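Local coordinates for Myo-inositol-1-phosphate synthase-related protein (PDB 3CIN) that binds nicotinamide-adenine-dinucleotide, probably through a Rossmann-type domain, and is related to the myo-inositol-1-phosphate synthases, at residues Thr170-Ala179 and Phe191-Ile199. Residues are numbered along the deposited sequence; the frame is centred on the assembly and turned at random.
Sequences TATQVYAYAA and FVNVIPTFI. With NAD (nicotinamide-adenine-dinucleotide), chain F.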
loop_
_atom_site.group_PDB
_atom_site.type_symbol
_atom_site.label_atom_id
_atom_site.label_comp_id
_atom_site.label_asym_id
_atom_site.label_seq_id
_atom_site.Cartn_x
_atom_site.Cartn_y
_atom_site.Cartn_z
ATOM N N THR A 170 4.183 10.097 38.390
ATOM C CA THR A 170 3.238 9.189 37.761
ATOM C C THR A 170 3.218 7.854 38.513
ATOM O O THR A 170 4.113 7.521 39.297
ATOM C CB THR A 170 3.598 8.909 36.309
ATOM O OG1 THR A 170 4.788 8.116 36.244
ATOM C CG2 THR A 170 3.720 10.244 35.539
ATOM N N ALA A 171 2.218 7.042 38.201
ATOM C CA ALA A 171 2.081 5.743 38.873
ATOM C C ALA A 171 3.293 4.859 38.632
ATOM O O ALA A 171 3.787 4.224 39.548
ATOM C CB ALA A 171 0.797 5.027 38.430
ATOM N N THR A 172 3.741 4.747 37.398
ATOM C CA THR A 172 4.907 3.924 37.061
ATOM C C THR A 172 6.131 4.379 37.846
ATOM O O THR A 172 6.916 3.527 38.324
ATOM C CB THR A 172 5.209 4.006 35.543
ATOM O OG1 THR A 172 4.098 3.456 34.806
ATOM C CG2 THR A 172 6.515 3.310 35.210
ATOM N N GLN A 173 6.298 5.703 38.050
ATOM C CA GLN A 173 7.432 6.187 38.849
ATOM C C GLN A 173 7.317 5.707 40.299
ATOM O O GLN A 173 8.274 5.311 40.895
ATOM C CB GLN A 173 7.545 7.683 38.752
ATOM C CG GLN A 173 7.943 8.129 37.344
ATOM C CD GLN A 173 7.893 9.663 37.178
ATOM O OE1 GLN A 173 7.004 10.327 37.729
ATOM N NE2 GLN A 173 8.824 10.227 36.380
ATOM N N VAL A 174 6.113 5.750 40.860
ATOM C CA VAL A 174 5.881 5.287 42.221
ATOM C C VAL A 174 6.067 3.775 42.296
ATOM O O VAL A 174 6.719 3.252 43.257
ATOM C CB VAL A 174 4.480 5.695 42.692
ATOM C CG1 VAL A 174 4.192 5.090 44.093
ATOM C CG2 VAL A 174 4.337 7.245 42.743
ATOM N N TYR A 175 5.529 3.045 41.324
ATOM C CA TYR A 175 5.716 1.580 41.312
ATOM C C TYR A 175 7.183 1.110 41.198
ATOM O O TYR A 175 7.572 0.175 41.907
ATOM C CB TYR A 175 4.904 0.935 40.227
ATOM C CG TYR A 175 3.417 0.950 40.382
ATOM C CD1 TYR A 175 2.781 0.586 41.575
ATOM C CD2 TYR A 175 2.597 1.265 39.293
ATOM C CE1 TYR A 175 1.414 0.529 41.660
ATOM C CE2 TYR A 175 1.222 1.200 39.386
ATOM C CZ TYR A 175 0.628 0.845 40.587
ATOM O OH TYR A 175 -0.758 0.843 40.690
ATOM N N ALA A 176 7.978 1.734 40.331
ATOM C CA ALA A 176 9.399 1.423 40.222
ATOM C C ALA A 176 10.187 1.730 41.538
ATOM O O ALA A 176 11.122 1.021 41.916
ATOM C CB ALA A 176 10.030 2.197 39.034
ATOM N N TYR A 177 9.833 2.836 42.167
ATOM C CA TYR A 177 10.350 3.178 43.474
ATOM C C TYR A 177 10.005 2.073 44.479
ATOM O O TYR A 177 10.908 1.571 45.170
ATOM C CB TYR A 177 9.826 4.535 43.894
ATOM C CG TYR A 177 10.332 5.021 45.216
ATOM C CD1 TYR A 177 11.494 5.749 45.328
ATOM C CD2 TYR A 177 9.609 4.752 46.375
ATOM C CE1 TYR A 177 11.921 6.196 46.541
ATOM C CE2 TYR A 177 10.049 5.155 47.579
ATOM C CZ TYR A 177 11.183 5.905 47.666
ATOM O OH TYR A 177 11.586 6.351 48.898
ATOM N N ALA A 178 8.727 1.748 44.602
ATOM C CA ALA A 178 8.308 0.614 45.419
ATOM C C ALA A 178 9.045 -0.705 45.085
ATOM O O ALA A 178 9.417 -1.459 45.998
ATOM C CB ALA A 178 6.791 0.407 45.327
ATOM N N ALA A 179 9.286 -0.959 43.801
ATOM C CA ALA A 179 9.982 -2.159 43.359
ATOM C C ALA A 179 11.401 -2.196 43.915
ATOM O O ALA A 179 11.879 -3.284 44.281
ATOM C CB ALA A 179 9.940 -2.339 41.819
ATOM N N PHE A 191 12.172 -5.465 37.445
ATOM C CA PHE A 191 11.052 -4.619 37.067
ATOM C C PHE A 191 11.125 -4.461 35.542
ATOM O O PHE A 191 12.150 -4.011 35.018
ATOM C CB PHE A 191 11.181 -3.269 37.738
ATOM C CG PHE A 191 10.013 -2.332 37.513
ATOM C CD1 PHE A 191 8.865 -2.426 38.306
ATOM C CD2 PHE A 191 10.047 -1.363 36.525
ATOM C CE1 PHE A 191 7.764 -1.589 38.087
ATOM C CE2 PHE A 191 8.963 -0.461 36.332
ATOM C CZ PHE A 191 7.818 -0.578 37.130
ATOM N N VAL A 192 10.054 -4.854 34.860
ATOM C CA VAL A 192 9.972 -4.776 33.372
ATOM C C VAL A 192 9.012 -3.690 32.966
ATOM O O VAL A 192 7.839 -3.781 33.166
ATOM C CB VAL A 192 9.545 -6.159 32.787
ATOM C CG1 VAL A 192 9.417 -6.112 31.278
ATOM C CG2 VAL A 192 10.528 -7.236 33.198
ATOM N N ASN A 193 9.526 -2.633 32.349
ATOM C CA ASN A 193 8.718 -1.503 31.983
ATOM C C ASN A 193 8.499 -1.457 30.503
ATOM O O ASN A 193 9.379 -1.071 29.774
ATOM C CB ASN A 193 9.418 -0.194 32.384
ATOM C CG ASN A 193 8.572 1.008 32.069
ATOM O OD1 ASN A 193 7.369 0.915 32.150
ATOM N ND2 ASN A 193 9.180 2.080 31.613
ATOM N N VAL A 194 7.325 -1.869 30.091
ATOM C CA VAL A 194 7.026 -1.885 28.664
ATOM C C VAL A 194 6.216 -0.699 28.199
ATOM O O VAL A 194 5.789 -0.711 27.064
ATOM C CB VAL A 194 6.437 -3.236 28.188
ATOM C CG1 VAL A 194 7.555 -4.308 28.237
ATOM C CG2 VAL A 194 5.224 -3.627 28.979
ATOM N N ILE A 195 6.049 0.330 29.032
ATOM C CA ILE A 195 5.375 1.584 28.644
ATOM C C ILE A 195 6.404 2.714 28.461
ATOM O O ILE A 195 7.593 2.514 28.752
ATOM C CB ILE A 195 4.181 1.923 29.613
ATOM C CG1 ILE A 195 4.639 2.709 30.843
ATOM C CG2 ILE A 195 3.454 0.638 30.034
ATOM C CD1 ILE A 195 3.470 3.407 31.616
ATOM N N PRO A 196 5.978 3.848 27.856
ATOM C CA PRO A 196 6.927 4.896 27.490
ATOM C C PRO A 196 7.669 5.605 28.604
ATOM O O PRO A 196 8.770 6.116 28.396
ATOM C CB PRO A 196 6.096 5.857 26.629
ATOM C CG PRO A 196 4.935 5.101 26.168
ATOM C CD PRO A 196 4.648 4.108 27.278
ATOM N N THR A 197 7.076 5.664 29.789
ATOM C CA THR A 197 7.648 6.426 30.879
ATOM C C THR A 197 9.069 6.010 31.137
ATOM O O THR A 197 9.386 4.820 31.214
ATOM C CB THR A 197 6.828 6.184 32.156
ATOM O OG1 THR A 197 5.492 6.669 31.941
ATOM C CG2 THR A 197 7.496 6.809 33.408
ATOM N N PHE A 198 9.968 6.987 31.214
ATOM C CA PHE A 198 11.369 6.680 31.461
ATOM C C PHE A 198 11.582 6.054 32.861
ATOM O O PHE A 198 11.252 6.649 33.896
ATOM C CB PHE A 198 12.239 7.928 31.425
ATOM C CG PHE A 198 12.494 8.510 30.053
ATOM C CD1 PHE A 198 11.824 8.132 28.909
ATOM C CD2 PHE A 198 13.450 9.513 29.937
ATOM C CE1 PHE A 198 12.130 8.735 27.705
ATOM C CE2 PHE A 198 13.715 10.096 28.756
ATOM C CZ PHE A 198 13.070 9.724 27.659
ATOM N N ILE A 199 12.085 4.822 32.869
ATOM C CA ILE A 199 12.557 4.173 34.079
ATOM C C ILE A 199 14.007 3.688 33.812
ATOM O O ILE A 199 15.016 4.192 34.385
ATOM C CB ILE A 199 11.610 3.066 34.530
ATOM C CG1 ILE A 199 10.220 3.632 34.861
ATOM C CG2 ILE A 199 12.232 2.340 35.751
ATOM C CD1 ILE A 199 10.175 4.611 36.045
HETATM P PA NAD F . -5.127 -0.973 28.553
HETATM O O1A NAD F . -5.969 -2.044 27.912
HETATM O O2A NAD F . -5.900 0.292 28.765
HETATM O O5B NAD F . -4.740 -1.533 29.967
HETATM C C5B NAD F . -4.164 -0.682 30.955
HETATM C C4B NAD F . -4.603 -1.208 32.310
HETATM O O4B NAD F . -3.869 -0.536 33.322
HETATM C C3B NAD F . -6.080 -1.011 32.630
HETATM O O3B NAD F . -6.640 -2.177 33.209
HETATM C C2B NAD F . -6.077 0.132 33.637
HETATM O O2B NAD F . -7.248 0.173 34.406
HETATM C C1B NAD F . -4.791 -0.162 34.376
HETATM N N9A NAD F . -4.206 0.971 35.099
HETATM C C8A NAD F . -4.169 2.278 34.623
HETATM N N7A NAD F . -3.418 3.000 35.524
HETATM C C5A NAD F . -3.028 2.149 36.529
HETATM C C6A NAD F . -2.343 2.360 37.729
HETATM N N6A NAD F . -1.817 3.576 38.078
HETATM N N1A NAD F . -2.082 1.250 38.507
HETATM C C2A NAD F . -2.558 0.004 38.139
HETATM N N3A NAD F . -3.306 -0.205 36.999
HETATM C C4A NAD F . -3.526 0.879 36.228
HETATM O O3 NAD F . -3.810 -0.720 27.729
HETATM P PN NAD F . -2.945 -1.822 27.003
HETATM O O1N NAD F . -3.280 -1.784 25.550
HETATM O O2N NAD F . -2.926 -3.086 27.796
HETATM O O5D NAD F . -1.497 -1.163 27.086
HETATM C C5D NAD F . -0.792 -1.151 28.305
HETATM C C4D NAD F . 0.440 -0.257 28.225
HETATM O O4D NAD F . 1.358 -0.847 27.345
HETATM C C3D NAD F . 0.202 1.168 27.751
HETATM O O3D NAD F . 1.072 2.078 28.473
HETATM C C2D NAD F . 0.689 1.097 26.312
HETATM O O2D NAD F . 1.164 2.362 25.843
HETATM C C1D NAD F . 1.846 0.137 26.471
HETATM N N1N NAD F . 2.248 -0.484 25.210
HETATM C C2N NAD F . 1.373 -1.227 24.527
HETATM C C3N NAD F . 1.876 -1.812 23.334
HETATM C C7N NAD F . 1.046 -2.829 22.694
HETATM O O7N NAD F . -0.188 -3.032 23.248
HETATM N N7N NAD F . 1.510 -3.506 21.632
HETATM C C4N NAD F . 3.169 -1.614 22.893
HETATM C C5N NAD F . 4.032 -0.836 23.610
HETATM C C6N NAD F . 3.541 -0.286 24.802
HETATM O O HOH W 1 11.095 8.999 35.155
#
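Phe191 lies with one ring face against Ala176, whose CA stands 4.1 Å from the ring centroid, 16° off the normal, in a CH-pi contact. Its CG is anti to the backbone N (chi1 -175°), which directs the ring from the strand toward the helix; there Ala179 CB meets CD1 obliquely at 3.7 Å. Further along, Ile199 spans two residues one helical turn apart, its CD1 3.8 Å from Ala176 CB and its CG1 3.7 Å from Thr172 CG2. This is the packing of a Rossmann-type alpha/beta domain: helix segment 171-179 and strand segment 191-193, part of the parallel sheet, run nearly antiparallel (161°), and the loop after the strand reaches the dinucleotide. Polar grips centre on Glu146, whose carboxylate bonds to the hydroxyls of Thr170, Thr172 and Thr197 and so ties helix start to loop. Thr170 and Gln173 form a capping box, Thr170 N giving a 2.9 Å bond to Gln173 OE1 and Gln173 N returning a weak one to Thr170 OG1; a water links Gln173 NE2 to Phe198 O. Both segments also touch NAD: Tyr175 OH donates to adenine N1A at 2.6 Å, with N1A at the edge of the tyrosine ring, near its plane, while Ile195 CG2 comes within 3.2 Å of O3D on the nicotinamide-side ribose.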